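Local coordinates for isomaltodextranase (Arthrobacter globiformis, PDB 5AWO), which hydrolyses (1→6)-alpha-D-glucosidic linkages in polysaccharides, probably releasing successive isomaltose units from the non-reducing ends of the chains, at residues 25-28 against 29-33; 146-150 against 151-155; 159-162 against 163-166; 453-456 against 457-461; 566-569 against 570-574. One frame throughout, in Å; residues are numbered along the deposited sequence.

In the fold
Contact 1 sits where the N-terminal chain enters the TIM barrel, against the carbohydrate-binding module that holds contact 5; contacts 2 and 3 belong to the barrel part and contact 4 to the C-terminal beta sandwich. Contact 1 starts a helix ahead of barrel strand 39-42, and its Ser29 side chain is about 3 Å from that of Asp262, the probable proton donor. Contacts 2 and 3 lie between barrel strands 120-124 and 197-200, with centres 21 Å apart; the Phe160 side chain of contact 3 is about 7 Å from that of Asp201, the probable nucleophile, and about 4 Å from an acetate ion, probably from the crystallisation liquor. The centres of contacts 2 and 5 are 63 Å apart.

Contact 1 of 5, residues 25-28 against 29-33; sequences ASRN and SVFTR
Arg33 folds back over Asn28, and its side chain is the one to follow. CB sets off with CG anti to the carbonyl carbon, beside the backbone N (chi1 -65°), and CG comes to 3.6 Å from Asn28 OD1. Next along, CD rests against the same residue's backbone, 3.2 Å from Asn28 O. A bend at chi3 then swings the guanidinium around, and NH1 gives a hydrogen bond of 2.9 Å to Asn28 OD1. That bond lies close to the guanidinium plane and arrives in the carbonyl plane on a lone pair, even though amide and guanidinium planes stand 86° apart. The other nitrogens bind the carbohydrate-binding module: NE bonds Ala551 O, while NH2 makes a salt bridge to Glu549 and a further bond to Lys550 O.

All this happens at the first turn of helix 30-34, for which Ser29 is the N-cap. Ser29 OG accepts a weak capping bond from Phe31 N at 3.0 Å, and Ser29 O takes the backbone N-H of Arg33. Arg27 packs against the cap. Ser29 CB sits over one face of its guanidinium, 3.7 Å from Arg27 NE, whereas Phe31 CD2 lies at the edge, near Arg27 NH1. The charged end of Arg27 is satisfied beyond the turn: NE forms a salt bridge with Asp262, NH2 reaches Asn234 OD1 and NH1 the Gly238 carbonyl. Asp262 OD1, on the probable proton donor, is also hydrogen-bonded to Ser29 OG.

Contact 2 of 5, residues 146-150 against 151-155; sequences PDVKI and ADLVV
A short 3-10 turn at 150-152, leading into the short, weakly bonded strand 154-155, is closed at its start by Lys149 and Asp152, which bind each other through both backbone and side chain. Asp152 N donates to Lys149 O at 2.9 Å. In return, Asp152 OD2 accepts from Lys149 N, also at 2.9 Å, with the donor well above the carboxylate plane. The lysine tail curls over as well: chi3 and chi4, near -60° each, bend the chain so that the ammonium comes to the Asp152 carboxylate, where NZ makes a salt bridge of 2.7 Å with Asp152 OD2 on the syn lone pair. One residue further on, Leu153 N bonds Ile150 O at 3.1 Å.

The other flank of the turn is apolar. Val148 CG1 lies between two partners, Asp152 CB and Leu153 CD2, each 3.9 Å away, and the valine and leucine side chains cross at about a right angle. The second leucine methyl, CD1, meets Ile150 CD1 at 4.0 Å. Val142 of strand 141-142 and Tyr182 of helix 179-192 pack against both Ile150 and Leu153, joining the turn to the interior.

With a main-chain N-H and an ammonium both directed at OD2, the carboxylate of Asp152 is probably kept ionised, and these two donors, one on the syn lone pair and one above the plane, would restrict its rotation.

Contact 3 of 5, residues 159-162 against 163-166; sequences FFAR and DIGG
Ala161 meets Ile164 and Gly166 through both its carbonyl oxygen and its methyl, and here the packing is close. Ala161 O accepts from Ile164 N at 3.0 Å and from Gly166 N at 2.8 Å, the two donors reaching it from opposite faces of the carbonyl plane. Its CB lies 3.8 Å from Ile164 CG1 and also sits over the face of the Phe160 ring. Gly166, without a side chain, slides in near enough for its CA to make a C-H...O contact of 3.5 Å with Phe160 O.

The pair Gly166 N to Ala161 O and Gly165 N to Arg162 O (3.2 Å), with Gly165 at a positive phi of 104°, makes a Schellman motif. It overlaps the end of the type II turn from Phe159 to Arg162, whose Phe160 ring lies edge-to-face with Trp129 and Phe202, toward the probable nucleophile Asp201.

The outer side is looser. Arg162 and Asp163 run alongside each other, and NE reaches Asp163 OD1 in a salt bridge of 3.2 Å from above the carboxylate plane, the two planes 49° apart. A water donates to both Arg162 O and Gly166 O, spanning the mouth of the turn.

Contact 4 of 5, residues 453-456 against 457-461; sequences AALA and PHASA
Ala456 and Pro457 open the turn that carries the chain from strand 450-455 to strand 460-466 in the C-terminal beta sandwich. The strands run roughly antiparallel, their directions 148° apart, yet each bonds to a different sheet: 450-455 pairs with 418-423, and 460-466 with 405-410. It is therefore an arch between sheets, not a hydrogen-bonded hairpin, and what faces across it is side chains.

Pro457 starts the bend, the peptide link setting its CD beside Ala456 CB. His458 takes the third position of a type II turn, with the positive phi of 71° that the turn requires. Its CB points away from the first segment; ND1 is hydrogen-bonded to Glu328, NE2 is hydrogen-bonded to Asp414 and the ring stacks on Trp275, linking the sandwich to helix 326-339. Ala459 closes the turn: its N donates to Ala456 O at 2.9 Å, the N-H angle being 159°, and its CB approaches Ala456 CB at 4.1 Å.

From Ala459 onward, Leu455 fills the inside of the arch. Its CD1 methyl lies 3.8 Å from Ala459 O, and CD2 is laid against the backbone of Ser460, 3.6 Å from Ser460 C. Ser460 itself turns away from the arch, and its OG is hydrogen-bonded to Thr331 and Asn334. Ala461 points back inward again; its methyl is 4.3 Å from Leu455 CD2, and the same CB meets Ala453 CB of the first strand, 4.1 Å away.

Contact 5 of 5, residues 566-569 against 570-574; sequences GLAT and WDTWG
Thr569 OG1 has two partners: Thr572 OG1 lies 2.9 Å from it in a hydrogen bond that either hydroxyl could donate, and Asp571 N adds a weak bond of 3.3 Å. The latter is the weak bond of an ST-turn-like arrangement. The two threonine side chains cross at about a right angle. For Thr569 the hydroxyl occupies the position between backbone N and carbonyl carbon (chi1 69°), which puts it within reach of Asp571 N.

The backbone here makes a type I beta turn from 569 to 572, closed by Thr572 N donating to Thr569 O at 3.1 Å. A water ties the same carbonyl to the exit of the turn: it donates to Thr569 O at 2.9 Å and to Thr572 O at 2.7 Å.

Leu567 supplies the apolar side. Its CB is 4.0 Å from Thr572 CB, and CD1 lies against the departing chain, 3.6 Å from Gly574 N. Gly574 starts strand 574-582.

The whole turn links strand 555-564 to strand 574-582 at the surface of the carbohydrate-binding module. Trp570 and Trp573 both reach over strands 526-535 and 601-609; Trp570 meets the His493 ring, while Trp573 lies edge-to-face with Phe501 and bonds Pro494 O through NE1.

Contact 1 of 5, residues 25-28 against 29-33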
loop_
_atom_site.group_PDB
_atom_site.type_symbol
_atom_site.label_atom_id
_atom_site.label_comp_id
_atom_site.label_asym_id
_atom_site.label_seq_id
_atom_site.Cartn_x
_atom_site.Cartn_y
_atom_site.Cartn_z
ATOM N N ALA A 25 -8.655 10.953 -7.322
ATOM C CA ALA A 25 -9.553 10.029 -6.666
ATOM C C ALA A 25 -8.848 9.204 -5.569
ATOM O O ALA A 25 -9.386 8.192 -5.126
ATOM C CB ALA A 25 -10.203 9.118 -7.690
ATOM N N SER A 26 -7.664 9.635 -5.145
ATOM C CA SER A 26 -6.959 8.967 -4.052
ATOM C C SER A 26 -6.620 9.933 -2.939
ATOM O O SER A 26 -6.541 11.151 -3.158
ATOM C CB SER A 26 -5.689 8.299 -4.575
ATOM O OG SER A 26 -4.670 9.250 -4.866
ATOM N N ARG A 27 -6.437 9.408 -1.736
ATOM C CA ARG A 27 -6.017 10.215 -0.601
ATOM C C ARG A 27 -4.693 10.901 -0.854
ATOM O O ARG A 27 -4.471 12.022 -0.390
ATOM C CB ARG A 27 -5.940 9.341 0.658
ATOM C CG ARG A 27 -5.221 9.948 1.850
ATOM C CD ARG A 27 -5.376 9.049 3.067
ATOM N NE ARG A 27 -4.233 9.047 3.949
ATOM C CZ ARG A 27 -4.046 9.833 5.002
ATOM N NH1 ARG A 27 -2.973 9.706 5.724
ATOM N NH2 ARG A 27 -4.943 10.781 5.332
ATOM N N ASN A 28 -3.787 10.230 -1.564
ATOM C CA ASN A 28 -2.589 10.896 -2.088
ATOM C C ASN A 28 -1.749 11.533 -1.003
ATOM O O ASN A 28 -1.237 12.676 -1.154
ATOM C CB ASN A 28 -3.073 11.953 -3.121
ATOM C CG ASN A 28 -1.961 12.595 -3.910
ATOM O OD1 ASN A 28 -1.001 11.963 -4.361
ATOM N ND2 ASN A 28 -2.112 13.904 -4.124
ATOM N N SER A 29 -1.568 10.814 0.100
ATOM C CA SER A 29 -0.835 11.334 1.246
ATOM C C SER A 29 0.687 11.208 1.066
ATOM O O SER A 29 1.177 10.486 0.216
ATOM C CB SER A 29 -1.232 10.604 2.514
ATOM O OG SER A 29 -0.470 9.393 2.634
ATOM N N VAL A 30 1.428 11.893 1.942
ATOM C CA VAL A 30 2.866 11.792 1.965
ATOM C C VAL A 30 3.312 10.329 2.157
ATOM O O VAL A 30 4.377 9.935 1.685
ATOM C CB VAL A 30 3.451 12.732 3.056
ATOM C CG1 VAL A 30 2.970 12.384 4.454
ATOM C CG2 VAL A 30 4.960 12.815 2.966
ATOM N N PHE A 31 2.507 9.530 2.859
ATOM C CA PHE A 31 2.883 8.130 3.069
ATOM C C PHE A 31 2.929 7.340 1.770
ATOM O O PHE A 31 3.942 6.673 1.478
ATOM C CB PHE A 31 1.923 7.464 4.043
ATOM C CG PHE A 31 2.034 8.000 5.435
ATOM C CD1 PHE A 31 3.038 7.575 6.297
ATOM C CD2 PHE A 31 1.122 8.937 5.886
ATOM C CE1 PHE A 31 3.140 8.099 7.572
ATOM C CE2 PHE A 31 1.215 9.445 7.156
ATOM C CZ PHE A 31 2.218 9.028 8.000
ATOM N N THR A 32 1.880 7.383 0.973
ATOM C CA THR A 32 1.894 6.619 -0.258
ATOM C C THR A 32 2.772 7.259 -1.326
ATOM O O THR A 32 3.248 6.583 -2.236
ATOM C CB THR A 32 0.500 6.396 -0.844
ATOM O OG1 THR A 32 -0.102 7.668 -1.133
ATOM C CG2 THR A 32 -0.378 5.588 0.109
ATOM N N ARG A 33 2.963 8.580 -1.254
ATOM C CA ARG A 33 3.836 9.238 -2.220
ATOM C C ARG A 33 5.315 9.040 -1.971
ATOM O O ARG A 33 6.116 9.124 -2.900
ATOM C CB ARG A 33 3.504 10.737 -2.228
ATOM C CG ARG A 33 2.106 11.037 -2.718
ATOM C CD ARG A 33 1.703 12.497 -2.483
ATOM N NE ARG A 33 2.586 13.419 -3.194
ATOM C CZ ARG A 33 2.447 13.746 -4.475
ATOM N NH1 ARG A 33 1.470 13.261 -5.227
ATOM N NH2 ARG A 33 3.343 14.545 -5.031
#

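Contact 2 of 5, residues 146-150 against 151-155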
loop_
_atom_site.group_PDB
_atom_site.type_symbol
_atom_site.label_atom_id
_atom_site.label_comp_id
_atom_site.label_asym_id
_atom_site.label_seq_id
_atom_site.Cartn_x
_atom_site.Cartn_y
_atom_site.Cartn_z
ATOM N N PRO A 146 -20.502 18.812 24.331
ATOM C CA PRO A 146 -21.042 18.415 25.649
ATOM C C PRO A 146 -22.540 18.127 25.625
ATOM O O PRO A 146 -23.052 17.503 26.552
ATOM C CB PRO A 146 -20.687 19.614 26.540
ATOM C CG PRO A 146 -20.639 20.757 25.582
ATOM C CD PRO A 146 -19.964 20.184 24.359
ATOM N N ASP A 147 -23.217 18.551 24.558
ATOM C CA ASP A 147 -24.625 18.246 24.342
ATOM C C ASP A 147 -24.906 16.813 23.877
ATOM O O ASP A 147 -26.061 16.412 23.798
ATOM C CB ASP A 147 -25.231 19.251 23.367
ATOM C CG ASP A 147 -24.539 19.238 21.987
ATOM O OD1 ASP A 147 -23.290 19.151 21.932
ATOM O OD2 ASP A 147 -25.236 19.352 20.947
ATOM N N VAL A 148 -23.871 16.063 23.495
ATOM C CA VAL A 148 -24.055 14.701 22.986
ATOM C C VAL A 148 -23.379 13.716 23.937
ATOM O O VAL A 148 -22.154 13.668 24.032
ATOM C CB VAL A 148 -23.487 14.530 21.572
ATOM C CG1 VAL A 148 -23.777 13.124 21.034
ATOM C CG2 VAL A 148 -24.066 15.574 20.624
ATOM N N LYS A 149 -24.164 12.920 24.654
ATOM C CA LYS A 149 -23.607 11.834 25.460
ATOM C C LYS A 149 -23.096 10.752 24.512
ATOM O O LYS A 149 -23.621 10.590 23.416
ATOM C CB LYS A 149 -24.674 11.233 26.360
ATOM C CG LYS A 149 -25.182 12.192 27.438
ATOM C CD LYS A 149 -26.384 11.630 28.173
ATOM C CE LYS A 149 -27.555 11.354 27.241
ATOM N NZ LYS A 149 -28.006 12.558 26.482
ATOM N N ILE A 150 -22.096 10.007 24.946
ATOM C CA ILE A 150 -21.638 8.855 24.145
ATOM C C ILE A 150 -22.808 7.913 23.872
ATOM O O ILE A 150 -22.938 7.357 22.786
ATOM C CB ILE A 150 -20.442 8.179 24.808
ATOM C CG1 ILE A 150 -19.264 9.149 24.957
ATOM C CG2 ILE A 150 -20.004 6.959 24.000
ATOM C CD1 ILE A 150 -18.888 9.879 23.693
ATOM N N ALA A 151 -23.723 7.805 24.853
ATOM C CA ALA A 151 -24.947 7.030 24.708
ATOM C C ALA A 151 -25.820 7.424 23.515
ATOM O O ALA A 151 -26.561 6.585 22.998
ATOM C CB ALA A 151 -25.782 7.129 25.977
ATOM N N ASP A 152 -25.732 8.694 23.098
ATOM C CA ASP A 152 -26.527 9.267 22.026
ATOM C C ASP A 152 -25.957 8.967 20.616
ATOM O O ASP A 152 -26.485 9.434 19.623
ATOM C CB ASP A 152 -26.630 10.813 22.206
ATOM C CG ASP A 152 -27.310 11.242 23.519
ATOM O OD1 ASP A 152 -28.186 10.521 24.023
ATOM O OD2 ASP A 152 -26.961 12.316 24.056
ATOM N N LEU A 153 -24.876 8.190 20.542
ATOM C CA LEU A 153 -24.200 7.889 19.271
ATOM C C LEU A 153 -24.558 6.552 18.638
ATOM O O LEU A 153 -24.083 6.247 17.546
ATOM C CB LEU A 153 -22.679 7.881 19.514
ATOM C CG LEU A 153 -22.071 9.240 19.868
ATOM C CD1 LEU A 153 -20.583 9.049 20.148
ATOM C CD2 LEU A 153 -22.303 10.280 18.791
ATOM N N VAL A 154 -25.347 5.736 19.326
ATOM C CA VAL A 154 -25.580 4.359 18.886
ATOM C C VAL A 154 -27.057 3.999 18.726
ATOM O O VAL A 154 -27.931 4.554 19.396
ATOM C CB VAL A 154 -24.897 3.371 19.842
ATOM C CG1 VAL A 154 -23.413 3.701 19.923
ATOM C CG2 VAL A 154 -25.537 3.347 21.223
ATOM N N VAL A 155 -27.321 3.056 17.837
ATOM C CA VAL A 155 -28.654 2.434 17.726
ATOM C C VAL A 155 -28.729 1.299 18.733
ATOM O O VAL A 155 -27.821 0.484 18.828
ATOM C CB VAL A 155 -28.893 1.933 16.296
ATOM C CG1 VAL A 155 -30.213 1.160 16.205
ATOM C CG2 VAL A 155 -28.886 3.098 15.328
#

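Contact 3 of 5, residues 159-162 against 163-166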
loop_
_atom_site.group_PDB
_atom_site.type_symbol
_atom_site.label_atom_id
_atom_site.label_comp_id
_atom_site.label_asym_id
_atom_site.label_seq_id
_atom_site.Cartn_x
_atom_site.Cartn_y
_atom_site.Cartn_z
ATOM N N PHE A 159 -24.622 -3.926 17.872
ATOM C CA PHE A 159 -23.318 -4.369 18.341
ATOM C C PHE A 159 -22.475 -4.899 17.204
ATOM O O PHE A 159 -22.967 -5.560 16.267
ATOM C CB PHE A 159 -23.419 -5.482 19.384
ATOM C CG PHE A 159 -24.021 -5.016 20.671
ATOM C CD1 PHE A 159 -23.332 -4.138 21.504
ATOM C CD2 PHE A 159 -25.273 -5.436 21.043
ATOM C CE1 PHE A 159 -23.896 -3.687 22.694
ATOM C CE2 PHE A 159 -25.829 -5.006 22.247
ATOM C CZ PHE A 159 -25.149 -4.136 23.060
ATOM N N PHE A 160 -21.196 -4.559 17.276
ATOM C CA PHE A 160 -20.192 -5.262 16.492
ATOM C C PHE A 160 -20.315 -6.757 16.759
ATOM O O PHE A 160 -20.339 -7.190 17.915
ATOM C CB PHE A 160 -18.809 -4.749 16.912
ATOM C CG PHE A 160 -17.672 -5.607 16.429
ATOM C CD1 PHE A 160 -17.409 -5.721 15.077
ATOM C CD2 PHE A 160 -16.895 -6.286 17.320
ATOM C CE1 PHE A 160 -16.359 -6.520 14.629
ATOM C CE2 PHE A 160 -15.854 -7.085 16.892
ATOM C CZ PHE A 160 -15.594 -7.203 15.540
ATOM N N ALA A 161 -20.378 -7.539 15.680
ATOM C CA ALA A 161 -20.446 -9.011 15.766
ATOM C C ALA A 161 -21.694 -9.522 16.480
ATOM O O ALA A 161 -21.681 -10.623 17.012
ATOM C CB ALA A 161 -19.178 -9.582 16.401
ATOM N N ARG A 162 -22.748 -8.717 16.483
ATOM C CA ARG A 162 -24.002 -9.049 17.172
ATOM C C ARG A 162 -24.452 -10.479 16.908
ATOM O O ARG A 162 -24.865 -11.193 17.824
ATOM C CB ARG A 162 -25.067 -8.080 16.686
ATOM C CG ARG A 162 -26.489 -8.303 17.177
ATOM C CD ARG A 162 -27.425 -7.358 16.448
ATOM N NE ARG A 162 -27.593 -7.714 15.040
ATOM C CZ ARG A 162 -28.279 -7.016 14.143
ATOM N NH1 ARG A 162 -28.877 -5.884 14.473
ATOM N NH2 ARG A 162 -28.359 -7.458 12.894
ATOM N N ASP A 163 -24.372 -10.904 15.656
ATOM C CA ASP A 163 -25.002 -12.167 15.290
ATOM C C ASP A 163 -24.180 -13.387 15.642
ATOM O O ASP A 163 -24.689 -14.506 15.552
ATOM C CB ASP A 163 -25.396 -12.156 13.822
ATOM C CG ASP A 163 -26.336 -11.037 13.492
ATOM O OD1 ASP A 163 -27.307 -10.806 14.253
ATOM O OD2 ASP A 163 -26.134 -10.356 12.483
ATOM N N ILE A 164 -22.931 -13.194 16.065
ATOM C CA ILE A 164 -22.103 -14.285 16.557
ATOM C C ILE A 164 -21.755 -14.084 18.027
ATOM O O ILE A 164 -20.753 -14.593 18.538
ATOM C CB ILE A 164 -20.855 -14.497 15.663
ATOM C CG1 ILE A 164 -20.028 -13.218 15.510
ATOM C CG2 ILE A 164 -21.284 -15.008 14.297
ATOM C CD1 ILE A 164 -18.643 -13.493 14.955
ATOM N N GLY A 165 -22.599 -13.308 18.713
ATOM C CA GLY A 165 -22.481 -13.170 20.155
ATOM C C GLY A 165 -21.871 -11.879 20.682
ATOM O O GLY A 165 -21.777 -11.711 21.894
ATOM N N GLY A 166 -21.470 -10.967 19.800
ATOM C CA GLY A 166 -20.824 -9.727 20.250
ATOM C C GLY A 166 -21.799 -8.815 20.979
ATOM O O GLY A 166 -22.914 -8.576 20.504
HETATM O O HOH W 1 -25.180 -10.187 20.477
#

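Contact 4 of 5, residues 453-456 against 457-461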
loop_
_atom_site.group_PDB
_atom_site.type_symbol
_atom_site.label_atom_id
_atom_site.label_comp_id
_atom_site.label_asym_id
_atom_site.label_seq_id
_atom_site.Cartn_x
_atom_site.Cartn_y
_atom_site.Cartn_z
ATOM N N ALA A 453 16.794 -17.295 -12.599
ATOM C CA ALA A 453 17.113 -18.235 -11.534
ATOM C C ALA A 453 16.392 -19.534 -11.754
ATOM O O ALA A 453 15.228 -19.544 -12.177
ATOM C CB ALA A 453 16.725 -17.663 -10.186
ATOM N N ALA A 454 17.084 -20.630 -11.469
ATOM C CA ALA A 454 16.506 -21.956 -11.452
ATOM C C ALA A 454 16.167 -22.234 -10.009
ATOM O O ALA A 454 17.019 -22.487 -9.174
ATOM C CB ALA A 454 17.508 -22.988 -11.974
ATOM N N LEU A 455 14.878 -22.121 -9.690
ATOM C CA LEU A 455 14.433 -22.071 -8.327
ATOM C C LEU A 455 13.850 -23.376 -7.838
ATOM O O LEU A 455 12.965 -23.946 -8.480
ATOM C CB LEU A 455 13.354 -21.006 -8.215
ATOM C CG LEU A 455 13.793 -19.566 -8.477
ATOM C CD1 LEU A 455 12.611 -18.629 -8.639
ATOM C CD2 LEU A 455 14.687 -19.098 -7.360
ATOM N N ALA A 456 14.316 -23.811 -6.687
ATOM C CA ALA A 456 13.741 -24.928 -6.000
ATOM C C ALA A 456 12.292 -24.627 -5.610
ATOM O O ALA A 456 11.892 -23.460 -5.544
ATOM C CB ALA A 456 14.589 -25.230 -4.762
ATOM N N PRO A 457 11.498 -25.672 -5.364
ATOM C CA PRO A 457 10.134 -25.447 -4.905
ATOM C C PRO A 457 10.068 -24.508 -3.705
ATOM O O PRO A 457 10.782 -24.691 -2.723
ATOM C CB PRO A 457 9.651 -26.852 -4.527
ATOM C CG PRO A 457 10.537 -27.787 -5.240
ATOM C CD PRO A 457 11.840 -27.106 -5.498
ATOM N N HIS A 458 9.212 -23.498 -3.818
ATOM C CA HIS A 458 8.965 -22.459 -2.792
ATOM C C HIS A 458 10.130 -21.480 -2.645
ATOM O O HIS A 458 10.046 -20.612 -1.767
ATOM C CB HIS A 458 8.651 -23.062 -1.420
ATOM C CG HIS A 458 7.404 -23.884 -1.397
ATOM N ND1 HIS A 458 6.905 -24.415 -0.224
ATOM C CD2 HIS A 458 6.557 -24.280 -2.375
ATOM C CE1 HIS A 458 5.804 -25.080 -0.479
ATOM N NE2 HIS A 458 5.560 -25.006 -1.770
ATOM N N ALA A 459 11.178 -21.574 -3.466
ATOM C CA ALA A 459 12.313 -20.659 -3.355
ATOM C C ALA A 459 12.112 -19.433 -4.239
ATOM O O ALA A 459 11.266 -19.442 -5.140
ATOM C CB ALA A 459 13.587 -21.363 -3.775
ATOM N N SER A 460 12.951 -18.429 -4.004
ATOM C CA SER A 460 12.865 -17.194 -4.737
ATOM C C SER A 460 14.250 -16.550 -4.823
ATOM O O SER A 460 15.202 -17.014 -4.176
ATOM C CB SER A 460 11.867 -16.253 -4.066
ATOM O OG SER A 460 12.235 -15.991 -2.731
ATOM N N ALA A 461 14.334 -15.492 -5.621
ATOM C CA ALA A 461 15.539 -14.704 -5.742
ATOM C C ALA A 461 15.140 -13.249 -5.925
ATOM O O ALA A 461 14.095 -12.968 -6.516
ATOM C CB ALA A 461 16.364 -15.157 -6.914
#

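Contact 5 of 5, residues 566-569 against 570-574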
loop_
_atom_site.group_PDB
_atom_site.type_symbol
_atom_site.label_atom_id
_atom_site.label_comp_id
_atom_site.label_asym_id
_atom_site.label_seq_id
_atom_site.Cartn_x
_atom_site.Cartn_y
_atom_site.Cartn_z
ATOM N N GLY A 566 -0.414 14.239 -33.669
ATOM C CA GLY A 566 -1.118 13.102 -34.243
ATOM C C GLY A 566 -0.200 12.342 -35.188
ATOM O O GLY A 566 0.619 12.947 -35.892
ATOM N N LEU A 567 -0.337 11.021 -35.185
ATOM C CA LEU A 567 0.454 10.119 -36.008
ATOM C C LEU A 567 -0.502 9.220 -36.775
ATOM O O LEU A 567 -1.686 9.141 -36.457
ATOM C CB LEU A 567 1.406 9.284 -35.126
ATOM C CG LEU A 567 2.366 10.061 -34.216
ATOM C CD1 LEU A 567 3.102 9.129 -33.258
ATOM C CD2 LEU A 567 3.370 10.875 -35.012
ATOM N N ALA A 568 0.010 8.515 -37.782
ATOM C CA ALA A 568 -0.846 7.858 -38.764
ATOM C C ALA A 568 -1.720 6.760 -38.195
ATOM O O ALA A 568 -2.888 6.633 -38.558
ATOM C CB ALA A 568 -0.002 7.302 -39.905
ATOM N N THR A 569 -1.146 5.938 -37.322
ATOM C CA THR A 569 -1.875 4.797 -36.802
ATOM C C THR A 569 -1.533 4.662 -35.326
ATOM O O THR A 569 -0.570 5.241 -34.861
ATOM C CB THR A 569 -1.473 3.498 -37.512
ATOM O OG1 THR A 569 -0.133 3.163 -37.154
ATOM C CG2 THR A 569 -1.568 3.631 -39.061
ATOM N N TRP A 570 -2.354 3.909 -34.619
ATOM C CA TRP A 570 -2.100 3.606 -33.210
ATOM C C TRP A 570 -0.849 2.738 -33.005
ATOM O O TRP A 570 -0.337 2.698 -31.889
ATOM C CB TRP A 570 -3.335 2.964 -32.569
ATOM C CG TRP A 570 -4.409 3.984 -32.238
ATOM C CD1 TRP A 570 -5.636 4.102 -32.833
ATOM C CD2 TRP A 570 -4.335 5.029 -31.258
ATOM N NE1 TRP A 570 -6.326 5.156 -32.281
ATOM C CE2 TRP A 570 -5.555 5.747 -31.318
ATOM C CE3 TRP A 570 -3.358 5.438 -30.338
ATOM C CZ2 TRP A 570 -5.823 6.835 -30.485
ATOM C CZ3 TRP A 570 -3.624 6.505 -29.515
ATOM C CH2 TRP A 570 -4.846 7.199 -29.590
ATOM N N ASP A 571 -0.360 2.083 -34.071
ATOM C CA ASP A 571 0.930 1.341 -34.077
ATOM C C ASP A 571 2.171 2.214 -34.299
ATOM O O ASP A 571 3.291 1.703 -34.315
ATOM C CB ASP A 571 0.963 0.304 -35.212
ATOM C CG ASP A 571 -0.047 -0.788 -35.052
ATOM O OD1 ASP A 571 -0.823 -0.755 -34.072
ATOM O OD2 ASP A 571 -0.074 -1.682 -35.931
ATOM N N THR A 572 1.979 3.509 -34.523
ATOM C CA THR A 572 3.077 4.438 -34.686
ATOM C C THR A 572 3.402 5.107 -33.356
ATOM O O THR A 572 2.499 5.591 -32.679
ATOM C CB THR A 572 2.715 5.532 -35.726
ATOM O OG1 THR A 572 2.139 4.910 -36.878
ATOM C CG2 THR A 572 3.925 6.316 -36.143
ATOM N N TRP A 573 4.689 5.182 -33.023
ATOM C CA TRP A 573 5.156 5.783 -31.783
ATOM C C TRP A 573 6.066 6.970 -32.070
ATOM O O TRP A 573 6.919 6.921 -32.979
ATOM C CB TRP A 573 5.885 4.720 -30.916
ATOM C CG TRP A 573 4.979 3.557 -30.587
ATOM C CD1 TRP A 573 4.741 2.469 -31.345
ATOM C CD2 TRP A 573 4.169 3.401 -29.403
ATOM N NE1 TRP A 573 3.822 1.637 -30.732
ATOM C CE2 TRP A 573 3.463 2.193 -29.535
ATOM C CE3 TRP A 573 3.972 4.172 -28.261
ATOM C CZ2 TRP A 573 2.566 1.734 -28.560
ATOM C CZ3 TRP A 573 3.082 3.725 -27.305
ATOM C CH2 TRP A 573 2.393 2.525 -27.459
ATOM N N GLY A 574 5.882 8.043 -31.314
ATOM C CA GLY A 574 6.773 9.191 -31.371
ATOM C C GLY A 574 7.338 9.557 -30.018
ATOM O O GLY A 574 6.958 8.976 -28.997
HETATM O O HOH W 2 0.266 7.109 -32.789
#